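Local structure of DNA repair protein RAD2 (4Q0Z) at residues I203-F208 with E215-E220; P164-P169 with T327-G332. The protein cuts single-stranded DNA as a magnesium-dependent endonuclease and is essential for the incision step in excision repair of DNA damaged by UV light, bulky adducts or cross-linking agents. All blocks are in the same frame, centred on the assembly; numbering follows the deposited sequence.

Contact 1: I203-F208 with E215-E220; sequences IYKNMF and EFYDAE. With nucleotides of chain C.
Two backbone hydrogen bonds join Ile203 and Tyr217, Ile203 N to Tyr217 O at 2.8 Å and Tyr217 N to Ile203 O at 2.9 Å. Lys205 and Glu215 repeat the exchange, with Lys205 N 2.8 Å from Glu215 O. The non-hydrogen-bonded pair Tyr204–Phe216 between them turns its backbone groups outward, to Ile188 and Arg14 respectively. On the Lys205 face, Glu215 OE1 accepts from Tyr217 OH at 2.8 Å, met on its anti side and 33° out of the carboxylate plane, and also from a water bound to Lys205 NZ. Lys205 NZ is 4.5 Å from Glu215 OE1, too far for a salt bridge, and that water spans the gap. Lys205 NZ also donates to Asn206 OD1 at 2.7 Å and salt-bridges a DNA phosphate. A second water, held by Asn206 ND2, gives Glu215 OE2 a weak bond. On the other face, Phe216 CG is anti to the backbone N (chi1 179°), which brings the ring edge over the Tyr204 face, Phe216 CD1 3.3 Å from Tyr204 CZ, in a T-shaped pair with planes at 64°. With an alanine here the phenol face is gone, and the Phe216 edge, left without its aromatic partner, is likely to be freer to turn. Farther on, Phe208 O lies 3.2 Å from O4' of DT17 of chain C. This is an antiparallel beta hairpin in the mixed sheet of the XPG/RAD2 nuclease core, with Lys205 and Asn206 reaching bound DNA.

Contact 2: P164-P169 with T327-G332; sequences PYITAP and TPFVWG
The Trp331 indole carries Pro164 CG on one face, toward the rim, and Phe329 CB on that same face. Pro164 CG stands 4.0 Å from the centroid of the five-membered ring and 19° off its normal, a CH-pi contact. The neighbouring methylene comes closer still, Pro164 CD lying 3.5 Å from Trp331 CD1, and the proline ring crosses the indole at about a right angle. At the indole edge NE1 donates to the Pro71 carbonyl; separately, Arg70 makes a cation-pi contact with the ring. The side chain is thereby tied to the start of strand 70-75. The Phe329 ring crosses Ile166 at about a right angle, touching through Phe329 CE1 at 3.6 Å from Ile166 CG2. With Ile166 CG1 tucked between the backbone N and the carbonyl carbon (chi1 64°), CG2 is the branch that meets Phe329. Phe329 also rests on Val72 and Leu184, and its CB lies 4.1 Å from Pro164 CG. Proline's ring further meets the backbone, Pro164 CG being 3.6 Å from Val330 O. No hydrogen bond links the two segments, so the joint depends on apolar surfaces. The backbone bonds go instead to strand 70-75: the Pro164 carbonyl accepts from Phe73, and Ile166 bonds to Phe73 and Phe75. This is apolar packing at a sheet margin: the loop between helices 311-318 and 336-347 lies against one of the chain's two edge strands, 165-167, of the mixed sheet in the nuclease core.

From the N terminus the chain first lays down strands 14-17, 25-29 and 70-75. Within the I-domain it then forms 164-169, where contact 2 opens. Strand 187-189 follows, and 203-208 turns back within a few residues to meet 215-220, so contact 1 closes a short hairpin. The chain continues through a series of helices before 327-332 returns to close contact 2, a loop of 157 intervening residues that contains contact 1 whole; the two do not cross. Both reach one sheet, with strands 187-189, 25-29 and 70-75 between strands 203-205 and 165-167. Their centres lie about 21 Å apart: contact 1 joins neighbouring strands, while contact 2 brings a late loop onto the sheet.

Contact 1: I203-F208 with E215-E220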
ATOM      1  N   ILE A 203     -11.253 -14.626  25.255  1.00 14.82           N
ATOM      2  CA  ILE A 203     -11.494 -13.262  24.913  1.00  6.04           C
ATOM      3  C   ILE A 203     -12.680 -13.249  23.997  1.00 15.14           C
ATOM      4  O   ILE A 203     -12.750 -14.038  23.050  1.00 14.52           O
ATOM      5  CB  ILE A 203     -10.269 -12.688  24.179  1.00 14.37           C
ATOM      6  CG1 ILE A 203      -9.038 -12.807  25.076  1.00 11.96           C
ATOM      7  CG2 ILE A 203     -10.493 -11.253  23.800  1.00 10.37           C
ATOM      8  CD1 ILE A 203      -9.278 -12.202  26.448  1.00 14.00           C
ATOM      9  N   TYR A 204     -13.628 -12.367  24.298  1.00 14.76           N
ATOM     10  CA  TYR A 204     -14.788 -12.182  23.450  1.00 12.68           C
ATOM     11  C   TYR A 204     -14.706 -10.815  22.789  1.00 12.97           C
ATOM     12  O   TYR A 204     -14.858  -9.783  23.440  1.00 16.85           O
ATOM     13  CB  TYR A 204     -16.052 -12.331  24.271  1.00 11.04           C
ATOM     14  CG  TYR A 204     -16.263 -13.732  24.786  1.00 14.76           C
ATOM     15  CD1 TYR A 204     -15.621 -14.181  25.947  1.00 13.51           C
ATOM     16  CD2 TYR A 204     -17.109 -14.615  24.110  1.00 15.18           C
ATOM     17  CE1 TYR A 204     -15.819 -15.479  26.424  1.00  7.35           C
ATOM     18  CE2 TYR A 204     -17.306 -15.909  24.567  1.00 13.21           C
ATOM     19  CZ  TYR A 204     -16.669 -16.329  25.727  1.00 12.53           C
ATOM     20  OH  TYR A 204     -16.886 -17.602  26.167  1.00 17.13           O
ATOM     21  N   LYS A 205     -14.460 -10.828  21.486  1.00 12.00           N
ATOM     22  CA  LYS A 205     -14.118  -9.639  20.724  1.00 11.14           C
ATOM     23  C   LYS A 205     -15.292  -9.178  19.879  1.00 13.97           C
ATOM     24  O   LYS A 205     -16.048 -10.006  19.390  1.00 12.91           O
ATOM     25  CB  LYS A 205     -12.906  -9.951  19.840  1.00  9.43           C
ATOM     26  CG  LYS A 205     -12.675  -9.004  18.675  1.00 18.56           C
ATOM     27  CD  LYS A 205     -11.303  -8.381  18.730  1.00 17.78           C
ATOM     28  CE  LYS A 205     -10.858  -7.936  17.349  1.00 24.55           C
ATOM     29  NZ  LYS A 205     -11.936  -7.326  16.540  1.00 19.85           N
ATOM     30  N   ASN A 206     -15.415  -7.862  19.700  1.00  7.00           N
ATOM     31  CA  ASN A 206     -16.536  -7.238  18.985  1.00 12.09           C
ATOM     32  C   ASN A 206     -17.909  -7.472  19.624  1.00 18.85           C
ATOM     33  O   ASN A 206     -18.915  -7.587  18.919  1.00 14.47           O
ATOM     34  CB  ASN A 206     -16.589  -7.664  17.517  1.00 18.26           C
ATOM     35  CG  ASN A 206     -15.279  -7.434  16.784  1.00 24.33           C
ATOM     36  OD1 ASN A 206     -14.443  -6.633  17.193  1.00 25.89           O
ATOM     37  ND2 ASN A 206     -15.107  -8.135  15.683  1.00 17.81           N
ATOM     38  N   MET A 207     -17.949  -7.537  20.954  1.00 15.78           N
ATOM     39  CA  MET A 207     -19.209  -7.699  21.666  1.00 18.47           C
ATOM     40  C   MET A 207     -20.181  -6.590  21.293  1.00 15.58           C
ATOM     41  O   MET A 207     -21.365  -6.832  21.131  1.00 14.69           O
ATOM     42  CB  MET A 207     -18.987  -7.721  23.179  1.00 19.52           C
ATOM     43  CG  MET A 207     -20.274  -7.857  23.995  1.00 14.99           C
ATOM     44  SD  MET A 207     -21.083  -9.459  23.802  1.00 20.45           S
ATOM     45  CE  MET A 207     -19.825 -10.583  24.344  1.00 31.67           C
ATOM     46  N   PHE A 208     -19.666  -5.382  21.105  1.00 12.00           N
ATOM     47  CA  PHE A 208     -20.545  -4.253  20.839  1.00 17.57           C
ATOM     48  C   PHE A 208     -20.556  -3.703  19.416  1.00 14.78           C
ATOM     49  O   PHE A 208     -21.037  -2.603  19.180  1.00 23.36           O
ATOM     50  CB  PHE A 208     -20.354  -3.172  21.904  1.00 18.29           C
ATOM     51  CG  PHE A 208     -20.452  -3.720  23.305  1.00 19.17           C
ATOM     52  CD1 PHE A 208     -21.685  -3.992  23.868  1.00 18.41           C
ATOM     53  CD2 PHE A 208     -19.314  -4.034  24.021  1.00 19.76           C
ATOM     54  CE1 PHE A 208     -21.792  -4.533  25.147  1.00 15.22           C
ATOM     55  CE2 PHE A 208     -19.403  -4.570  25.298  1.00 13.81           C
ATOM     56  CZ  PHE A 208     -20.649  -4.822  25.861  1.00 20.56           C
ATOM     57  N   GLU A 215     -16.744 -12.784  18.438  1.00 13.13           N
ATOM     58  CA  GLU A 215     -15.582 -13.619  18.126  1.00 10.89           C
ATOM     59  C   GLU A 215     -14.807 -14.077  19.367  1.00 14.99           C
ATOM     60  O   GLU A 215     -14.372 -13.258  20.181  1.00 17.59           O
ATOM     61  CB  GLU A 215     -14.614 -12.898  17.160  1.00 17.02           C
ATOM     62  CG  GLU A 215     -15.128 -12.734  15.728  1.00 26.63           C
ATOM     63  CD  GLU A 215     -14.260 -11.810  14.867  1.00 28.11           C
ATOM     64  OE1 GLU A 215     -13.139 -11.456  15.295  1.00 19.38           O
ATOM     65  OE2 GLU A 215     -14.712 -11.434  13.760  1.00 35.83           O
ATOM     66  N   PHE A 216     -14.586 -15.383  19.474  1.00 18.07           N
ATOM     67  CA  PHE A 216     -13.917 -15.972  20.636  1.00 12.66           C
ATOM     68  C   PHE A 216     -12.450 -16.361  20.357  1.00 19.97           C
ATOM     69  O   PHE A 216     -12.139 -17.006  19.354  1.00 14.69           O
ATOM     70  CB  PHE A 216     -14.730 -17.169  21.126  1.00  8.71           C
ATOM     71  CG  PHE A 216     -14.130 -17.888  22.301  1.00 18.91           C
ATOM     72  CD1 PHE A 216     -14.408 -17.474  23.604  1.00 14.91           C
ATOM     73  CD2 PHE A 216     -13.327 -19.014  22.111  1.00 17.67           C
ATOM     74  CE1 PHE A 216     -13.888 -18.151  24.708  1.00 17.34           C
ATOM     75  CE2 PHE A 216     -12.776 -19.697  23.217  1.00 12.56           C
ATOM     76  CZ  PHE A 216     -13.064 -19.269  24.513  1.00 19.45           C
ATOM     77  N   TYR A 217     -11.552 -15.955  21.251  1.00 15.32           N
ATOM     78  CA  TYR A 217     -10.133 -16.253  21.104  1.00 10.34           C
ATOM     79  C   TYR A 217      -9.646 -16.846  22.404  1.00 13.78           C
ATOM     80  O   TYR A 217     -10.142 -16.479  23.474  1.00 17.93           O
ATOM     81  CB  TYR A 217      -9.339 -14.972  20.822  1.00 10.55           C
ATOM     82  CG  TYR A 217      -9.667 -14.280  19.516  1.00 12.00           C
ATOM     83  CD1 TYR A 217     -10.747 -13.398  19.417  1.00 13.14           C
ATOM     84  CD2 TYR A 217      -8.878 -14.487  18.379  1.00 16.60           C
ATOM     85  CE1 TYR A 217     -11.052 -12.758  18.225  1.00 11.50           C
ATOM     86  CE2 TYR A 217      -9.170 -13.845  17.168  1.00 14.60           C
ATOM     87  CZ  TYR A 217     -10.250 -12.985  17.103  1.00 20.43           C
ATOM     88  OH  TYR A 217     -10.547 -12.380  15.909  1.00 13.12           O
ATOM     89  N   ASP A 218      -8.675 -17.753  22.335  1.00 15.75           N
ATOM     90  CA  ASP A 218      -8.052 -18.275  23.559  1.00 11.72           C
ATOM     91  C   ASP A 218      -6.569 -18.596  23.323  1.00 14.66           C
ATOM     92  O   ASP A 218      -6.141 -18.801  22.187  1.00 12.82           O
ATOM     93  CB  ASP A 218      -8.805 -19.499  24.087  1.00 21.45           C
ATOM     94  CG  ASP A 218      -8.571 -20.739  23.236  1.00 27.02           C
ATOM     95  OD1 ASP A 218      -7.495 -21.351  23.380  1.00 28.28           O
ATOM     96  OD2 ASP A 218      -9.448 -21.094  22.416  1.00 40.34           O
ATOM     97  N   ALA A 219      -5.803 -18.646  24.407  1.00  9.96           N
ATOM     98  CA  ALA A 219      -4.352 -18.755  24.334  1.00 17.87           C
ATOM     99  C   ALA A 219      -3.903 -20.062  23.700  1.00 17.74           C
ATOM    100  O   ALA A 219      -2.926 -20.089  22.958  1.00 20.81           O
ATOM    101  CB  ALA A 219      -3.740 -18.627  25.735  1.00 15.98           C
ATOM    102  N   GLU A 220      -4.606 -21.147  24.006  1.00 19.13           N
ATOM    103  CA  GLU A 220      -4.200 -22.459  23.514  1.00 14.38           C
ATOM    104  C   GLU A 220      -4.411 -22.603  21.991  1.00 19.51           C
ATOM    105  O   GLU A 220      -3.561 -23.155  21.312  1.00 21.14           O
ATOM    106  CB  GLU A 220      -4.870 -23.586  24.303  1.00 11.12           C
ATOM    107  CG  GLU A 220      -4.277 -23.832  25.706  1.00 22.87           C
ATOM    108  CD  GLU A 220      -4.582 -22.727  26.733  1.00 27.21           C
ATOM    109  OE1 GLU A 220      -5.767 -22.354  26.924  1.00 20.83           O
ATOM    110  OE2 GLU A 220      -3.621 -22.231  27.365  1.00 27.79           O
TER
ATOM    111  P    DT C  17     -21.444  -0.652  14.558  0.50 46.34           P
ATOM    112  OP1  DT C  17     -21.347  -2.019  13.985  0.50 45.35           O
ATOM    113  OP2  DT C  17     -22.726   0.099  14.593  0.50 37.10           O
ATOM    114  O5'  DT C  17     -20.868  -0.720  16.050  0.50 49.36           O
ATOM    115  C5'  DT C  17     -20.789   0.448  16.859  0.50 39.57           C
ATOM    116  C4'  DT C  17     -19.749   0.268  17.952  0.50 37.62           C
ATOM    117  O4'  DT C  17     -18.851  -0.820  17.599  0.50 40.70           O
ATOM    118  C3'  DT C  17     -18.878   1.498  18.169  0.50 40.41           C
ATOM    119  O3'  DT C  17     -19.380   2.247  19.269  0.50 36.87           O
ATOM    120  C2'  DT C  17     -17.498   0.911  18.456  0.50 41.44           C
ATOM    121  C1'  DT C  17     -17.495  -0.409  17.676  0.50 40.12           C
ATOM    122  N1   DT C  17     -16.893  -0.396  16.268  0.50 41.12           N
ATOM    123  C2   DT C  17     -15.650   0.173  16.014  0.50 38.40           C
ATOM    124  O2   DT C  17     -14.944   0.708  16.852  0.50 39.61           O
ATOM    125  N3   DT C  17     -15.236   0.105  14.705  0.50 37.87           N
ATOM    126  C4   DT C  17     -15.908  -0.464  13.637  0.50 40.18           C
ATOM    127  O4   DT C  17     -15.449  -0.467  12.500  0.50 32.33           O
ATOM    128  C5   DT C  17     -17.189  -1.049  13.959  0.50 45.85           C
ATOM    129  C7   DT C  17     -18.002  -1.699  12.873  0.50 30.01           C
ATOM    130  C6   DT C  17     -17.608  -0.987  15.238  0.50 37.61           C
TER
HETATM  131  O   HOH W   1     -11.744  -9.126  14.464  1.00 16.46           O
HETATM  132  O   HOH W   2     -17.393  -9.666  14.592  1.00 28.48           O

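Contact 2: P164-P169 with T327-G332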
ATOM      1  N   PRO A 164     -21.765  -4.708  39.290  1.00 13.77           N
ATOM      2  CA  PRO A 164     -20.527  -4.382  40.005  1.00 11.81           C
ATOM      3  C   PRO A 164     -19.436  -3.835  39.078  1.00 18.09           C
ATOM      4  O   PRO A 164     -19.417  -4.134  37.873  1.00 14.87           O
ATOM      5  CB  PRO A 164     -20.088  -5.739  40.557  1.00 16.93           C
ATOM      6  CG  PRO A 164     -20.588  -6.719  39.539  1.00 14.34           C
ATOM      7  CD  PRO A 164     -21.927  -6.156  39.079  1.00  9.87           C
ATOM      8  N   TYR A 165     -18.527  -3.045  39.639  1.00 14.65           N
ATOM      9  CA  TYR A 165     -17.377  -2.563  38.882  1.00 16.36           C
ATOM     10  C   TYR A 165     -16.166  -2.402  39.782  1.00 11.14           C
ATOM     11  O   TYR A 165     -16.281  -2.361  40.996  1.00 21.38           O
ATOM     12  CB  TYR A 165     -17.682  -1.241  38.155  1.00 24.27           C
ATOM     13  CG  TYR A 165     -18.030  -0.081  39.072  1.00 19.09           C
ATOM     14  CD1 TYR A 165     -17.039   0.742  39.593  1.00 13.41           C
ATOM     15  CD2 TYR A 165     -19.356   0.189  39.413  1.00 21.27           C
ATOM     16  CE1 TYR A 165     -17.353   1.791  40.433  1.00 25.00           C
ATOM     17  CE2 TYR A 165     -19.680   1.234  40.254  1.00 18.12           C
ATOM     18  CZ  TYR A 165     -18.673   2.025  40.761  1.00 19.86           C
ATOM     19  OH  TYR A 165     -18.986   3.064  41.579  1.00 25.46           O
ATOM     20  N   ILE A 166     -14.999  -2.336  39.164  1.00 18.73           N
ATOM     21  CA  ILE A 166     -13.770  -2.061  39.875  1.00 19.01           C
ATOM     22  C   ILE A 166     -12.966  -1.065  39.071  1.00 18.67           C
ATOM     23  O   ILE A 166     -13.223  -0.846  37.879  1.00 19.07           O
ATOM     24  CB  ILE A 166     -12.908  -3.332  40.103  1.00 14.09           C
ATOM     25  CG1 ILE A 166     -12.436  -3.930  38.777  1.00 20.59           C
ATOM     26  CG2 ILE A 166     -13.668  -4.371  40.938  1.00 10.23           C
ATOM     27  CD1 ILE A 166     -11.743  -5.309  38.928  1.00  9.33           C
ATOM     28  N   THR A 167     -11.997  -0.451  39.729  1.00 17.82           N
ATOM     29  CA  THR A 167     -11.022   0.359  39.038  1.00 19.00           C
ATOM     30  C   THR A 167      -9.709  -0.378  39.167  1.00 22.12           C
ATOM     31  O   THR A 167      -9.269  -0.651  40.282  1.00 21.15           O
ATOM     32  CB  THR A 167     -10.937   1.776  39.633  1.00 21.47           C
ATOM     33  OG1 THR A 167     -12.201   2.427  39.457  1.00 18.53           O
ATOM     34  CG2 THR A 167      -9.877   2.589  38.922  1.00 19.14           C
ATOM     35  N   ALA A 168      -9.107  -0.735  38.035  1.00 12.33           N
ATOM     36  CA  ALA A 168      -7.841  -1.455  38.056  1.00 16.90           C
ATOM     37  C   ALA A 168      -6.780  -0.533  38.632  1.00 22.21           C
ATOM     38  O   ALA A 168      -6.914   0.678  38.535  1.00 14.92           O
ATOM     39  CB  ALA A 168      -7.447  -1.894  36.637  1.00 15.46           C
ATOM     40  N   PRO A 169      -5.728  -1.099  39.243  1.00 17.43           N
ATOM     41  CA  PRO A 169      -4.570  -0.273  39.588  1.00 15.86           C
ATOM     42  C   PRO A 169      -4.013   0.441  38.353  1.00 17.41           C
ATOM     43  O   PRO A 169      -3.823   1.645  38.370  1.00 23.55           O
ATOM     44  CB  PRO A 169      -3.555  -1.291  40.106  1.00 16.66           C
ATOM     45  CG  PRO A 169      -4.357  -2.448  40.539  1.00 22.08           C
ATOM     46  CD  PRO A 169      -5.549  -2.502  39.638  1.00 18.49           C
ATOM     47  N   THR A 327     -12.155 -11.855  46.402  1.00 11.45           N
ATOM     48  CA  THR A 327     -13.555 -11.749  46.776  1.00 27.12           C
ATOM     49  C   THR A 327     -14.434 -11.787  45.546  1.00 25.14           C
ATOM     50  O   THR A 327     -14.218 -11.000  44.634  1.00 23.29           O
ATOM     51  CB  THR A 327     -13.839 -10.408  47.487  1.00 24.07           C
ATOM     52  OG1 THR A 327     -12.873 -10.201  48.520  1.00 25.15           O
ATOM     53  CG2 THR A 327     -15.241 -10.401  48.080  1.00 10.22           C
ATOM     54  N   PRO A 328     -15.442 -12.682  45.526  1.00 23.07           N
ATOM     55  CA  PRO A 328     -16.403 -12.777  44.420  1.00 14.61           C
ATOM     56  C   PRO A 328     -17.230 -11.519  44.269  1.00 28.57           C
ATOM     57  O   PRO A 328     -17.518 -10.830  45.251  1.00 24.29           O
ATOM     58  CB  PRO A 328     -17.315 -13.932  44.832  1.00 10.98           C
ATOM     59  CG  PRO A 328     -16.495 -14.733  45.767  1.00 24.99           C
ATOM     60  CD  PRO A 328     -15.665 -13.738  46.522  1.00 27.74           C
ATOM     61  N   PHE A 329     -17.608 -11.221  43.032  1.00 24.38           N
ATOM     62  CA  PHE A 329     -18.421 -10.052  42.768  1.00 26.65           C
ATOM     63  C   PHE A 329     -19.867 -10.354  43.112  1.00 29.38           C
ATOM     64  O   PHE A 329     -20.258 -11.512  43.225  1.00 20.87           O
ATOM     65  CB  PHE A 329     -18.241  -9.589  41.323  1.00 15.80           C
ATOM     66  CG  PHE A 329     -16.835  -9.191  41.016  1.00 21.02           C
ATOM     67  CD1 PHE A 329     -16.275  -8.082  41.624  1.00 20.98           C
ATOM     68  CD2 PHE A 329     -16.054  -9.943  40.161  1.00 13.11           C
ATOM     69  CE1 PHE A 329     -14.964  -7.724  41.388  1.00 17.51           C
ATOM     70  CE2 PHE A 329     -14.754  -9.584  39.912  1.00 14.07           C
ATOM     71  CZ  PHE A 329     -14.207  -8.472  40.522  1.00 20.25           C
ATOM     72  N   VAL A 330     -20.644  -9.302  43.321  1.00 22.27           N
ATOM     73  CA  VAL A 330     -22.031  -9.462  43.688  1.00 19.67           C
ATOM     74  C   VAL A 330     -22.862  -8.812  42.624  1.00 23.16           C
ATOM     75  O   VAL A 330     -22.713  -7.630  42.352  1.00 27.39           O
ATOM     76  CB  VAL A 330     -22.362  -8.768  45.040  1.00 28.47           C
ATOM     77  CG1 VAL A 330     -23.858  -8.801  45.295  1.00 16.90           C
ATOM     78  CG2 VAL A 330     -21.611  -9.415  46.183  1.00 15.32           C
ATOM     79  N   TRP A 331     -23.749  -9.582  42.017  1.00 29.01           N
ATOM     80  CA  TRP A 331     -24.669  -9.011  41.059  1.00 22.34           C
ATOM     81  C   TRP A 331     -25.993  -8.701  41.715  1.00 28.69           C
ATOM     82  O   TRP A 331     -26.549  -9.524  42.438  1.00 34.23           O
ATOM     83  CB  TRP A 331     -24.844  -9.939  39.874  1.00 13.18           C
ATOM     84  CG  TRP A 331     -23.638  -9.906  38.988  1.00 21.44           C
ATOM     85  CD1 TRP A 331     -23.428  -9.085  37.913  1.00 15.81           C
ATOM     86  CD2 TRP A 331     -22.462 -10.707  39.115  1.00 19.49           C
ATOM     87  NE1 TRP A 331     -22.195  -9.342  37.351  1.00 19.84           N
ATOM     88  CE2 TRP A 331     -21.584 -10.333  38.071  1.00 20.62           C
ATOM     89  CE3 TRP A 331     -22.071 -11.720  39.994  1.00 22.88           C
ATOM     90  CZ2 TRP A 331     -20.341 -10.925  37.899  1.00 14.52           C
ATOM     91  CZ3 TRP A 331     -20.832 -12.315  39.810  1.00 23.15           C
ATOM     92  CH2 TRP A 331     -19.983 -11.911  38.776  1.00 14.47           C
ATOM     93  N   GLY A 332     -26.480  -7.494  41.478  1.00 23.45           N
ATOM     94  CA  GLY A 332     -27.748  -7.075  42.025  1.00 16.97           C
ATOM     95  C   GLY A 332     -28.774  -7.039  40.919  1.00 25.46           C
ATOM     96  O   GLY A 332     -28.475  -7.393  39.784  1.00 27.86           O
TER